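XRE-family like protein (Pseudomonas syringae pv. tomato, PDB 3F6W) probably binds DNA through a helix-turn-helix domain, as a presumed transcriptional regulator of the xenobiotic response element (XRE) family. Local coordinates at residues D17-A22 and D61-I66. Residues are numbered along the deposited sequence; the frame is centred on the assembly and turned at random.
Sequences DLLLEA and DFCRGI
L19, on the long first helix 3-26, reaches across to F62, C63 and I66 on helix 56-66, and a single methyl does most of the touching. Its CB leaves the helix toward the partner segment and comes 4.3 Å from CE2 of F62. CG lies anti to the carbonyl carbon and beside the backbone N (chi1 -78°), carrying the two methyls toward helix 56-66 while itself staying behind them. CD2 is the working branch: it sits 3.9 Å from CD2 of F62 and 3.9 Å from SG of C63, touching both at once, with the ring carbon and the sulfur at about a right angle around it. CD1 keeps a little farther off, 4.3 Å from CD2 of F62. The side chains of L19 and F62 meet obliquely. L19 also packs on L54 and on L73 of helix 70-78, outside these two segments.

One turn on, A22 repeats the pairing with less bulk. Its CB meets CD1 of I66 at 3.7 Å. I66 holds CG1 between its backbone N and carbonyl carbon (chi1 56°), with CD1 extended beyond it, and that same methyl comes within 4.4 Å of CD2 of L19. Thus I66 bridges the two turns of the first helix. F62 and I66 also pack on L33 of helix 30-37, and F62 on T47 and E48 of helix 41-48, so helix 56-66 links helix 3-26 to those two helices.

The two short helical segments run nearly parallel, at 23°, with their axes 10.8 Å apart at closest approach; at this spacing side chains make the apolar contacts. These are methyl, ring carbon and sulfur, and the backbone O of L19 adds a non-bonded contact with CD1 of I66 at 4.2 Å, so the contact is held by dispersion and by the burial of apolar surface rather than by directional polar bonds.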
loop_
_atom_site.group_PDB
_atom_site.type_symbol
_atom_site.label_atom_id
_atom_site.label_comp_id
_atom_site.label_asym_id
_atom_site.label_seq_id
_atom_site.Cartn_x
_atom_site.Cartn_y
_atom_site.Cartn_z
ATOM N N ASP A 17 -6.728 6.035 -8.161
ATOM C CA ASP A 17 -7.897 6.555 -7.435
ATOM C C ASP A 17 -7.916 8.081 -7.533
ATOM O O ASP A 17 -8.937 8.690 -7.887
ATOM C CB ASP A 17 -7.814 6.083 -5.968
ATOM C CG ASP A 17 -9.114 6.280 -5.177
ATOM O OD1 ASP A 17 -10.172 6.578 -5.784
ATOM O OD2 ASP A 17 -9.068 6.106 -3.923
ATOM N N LEU A 18 -6.780 8.706 -7.235
ATOM C CA LEU A 18 -6.674 10.162 -7.324
ATOM C C LEU A 18 -6.891 10.678 -8.729
ATOM O O LEU A 18 -7.496 11.739 -8.914
ATOM C CB LEU A 18 -5.327 10.659 -6.788
ATOM C CG LEU A 18 -5.125 10.432 -5.282
ATOM C CD1 LEU A 18 -3.660 10.633 -4.900
ATOM C CD2 LEU A 18 -6.050 11.339 -4.460
ATOM N N LEU A 19 -6.400 9.941 -9.723
ATOM C CA LEU A 19 -6.528 10.401 -11.104
ATOM C C LEU A 19 -7.968 10.325 -11.568
ATOM O O LEU A 19 -8.429 11.179 -12.334
ATOM C CB LEU A 19 -5.673 9.565 -12.057
ATOM C CG LEU A 19 -4.179 9.861 -12.091
ATOM C CD1 LEU A 19 -3.464 8.810 -12.921
ATOM C CD2 LEU A 19 -3.931 11.251 -12.658
ATOM N N LEU A 20 -8.668 9.288 -11.128
ATOM C CA LEU A 20 -10.075 9.144 -11.479
ATOM C C LEU A 20 -10.866 10.267 -10.812
ATOM O O LEU A 20 -11.703 10.908 -11.445
ATOM C CB LEU A 20 -10.608 7.774 -11.063
ATOM C CG LEU A 20 -12.094 7.496 -11.276
ATOM C CD1 LEU A 20 -12.456 7.658 -12.754
ATOM C CD2 LEU A 20 -12.427 6.091 -10.796
ATOM N N GLU A 21 -10.594 10.512 -9.532
ATOM C CA GLU A 21 -11.216 11.647 -8.852
ATOM C C GLU A 21 -11.003 12.938 -9.650
ATOM O O GLU A 21 -11.927 13.742 -9.828
ATOM C CB GLU A 21 -10.608 11.809 -7.468
ATOM C CG GLU A 21 -11.228 12.898 -6.617
ATOM C CD GLU A 21 -10.772 12.756 -5.173
ATOM O OE1 GLU A 21 -9.617 13.119 -4.889
ATOM O OE2 GLU A 21 -11.552 12.258 -4.339
ATOM N N ALA A 22 -9.770 13.148 -10.109
ATOM C CA ALA A 22 -9.433 14.369 -10.846
ATOM C C ALA A 22 -10.150 14.462 -12.192
ATOM O O ALA A 22 -10.667 15.524 -12.549
ATOM C CB ALA A 22 -7.920 14.507 -11.024
ATOM N N ASP A 61 1.335 13.777 -18.998
ATOM C CA ASP A 61 0.441 14.214 -20.082
ATOM C C ASP A 61 -1.028 14.005 -19.701
ATOM O O ASP A 61 -1.904 14.810 -20.045
ATOM C CB ASP A 61 0.737 13.447 -21.385
ATOM C CG ASP A 61 2.126 13.755 -21.966
ATOM O OD1 ASP A 61 2.814 14.686 -21.484
ATOM O OD2 ASP A 61 2.537 13.042 -22.910
ATOM N N PHE A 62 -1.282 12.904 -19.005
ATOM C CA PHE A 62 -2.623 12.538 -18.542
ATOM C C PHE A 62 -3.128 13.659 -17.632
ATOM O O PHE A 62 -4.239 14.175 -17.804
ATOM C CB PHE A 62 -2.511 11.212 -17.775
ATOM C CG PHE A 62 -3.820 10.487 -17.555
ATOM C CD1 PHE A 62 -4.169 9.400 -18.344
ATOM C CD2 PHE A 62 -4.661 10.849 -16.508
ATOM C CE1 PHE A 62 -5.357 8.707 -18.116
ATOM C CE2 PHE A 62 -5.844 10.163 -16.273
ATOM C CZ PHE A 62 -6.194 9.092 -17.080
ATOM N N CYS A 63 -2.289 14.050 -16.680
ATOM C CA CYS A 63 -2.604 15.150 -15.770
ATOM C C CYS A 63 -2.904 16.457 -16.508
ATOM O O CYS A 63 -3.929 17.112 -16.255
ATOM C CB CYS A 63 -1.448 15.367 -14.786
ATOM S SG CYS A 63 -1.346 14.098 -13.478
ATOM N N ARG A 64 -2.011 16.842 -17.419
ATOM C CA ARG A 64 -2.217 18.070 -18.181
ATOM C C ARG A 64 -3.527 17.985 -18.959
ATOM O O ARG A 64 -4.249 18.973 -19.081
ATOM C CB ARG A 64 -1.034 18.364 -19.116
ATOM C CG ARG A 64 0.039 19.271 -18.519
ATOM C CD ARG A 64 0.844 18.561 -17.464
ATOM N NE ARG A 64 1.859 19.406 -16.838
ATOM C CZ ARG A 64 3.166 19.312 -17.069
ATOM N NH1 ARG A 64 3.633 18.422 -17.934
ATOM N NH2 ARG A 64 4.015 20.116 -16.443
ATOM N N GLY A 65 -3.841 16.799 -19.466
ATOM C CA GLY A 65 -5.053 16.615 -20.252
ATOM C C GLY A 65 -6.322 16.849 -19.436
ATOM O O GLY A 65 -7.354 17.275 -19.960
ATOM N N ILE A 66 -6.254 16.568 -18.143
ATOM C CA ILE A 66 -7.410 16.815 -17.283
ATOM C C ILE A 66 -7.344 18.157 -16.561
ATOM O O ILE A 66 -8.313 18.576 -15.944
ATOM C CB ILE A 66 -7.637 15.685 -16.275
ATOM C CG1 ILE A 66 -6.392 15.449 -15.435
ATOM C CG2 ILE A 66 -8.037 14.411 -16.994
ATOM C CD1 ILE A 66 -6.560 14.293 -14.462
#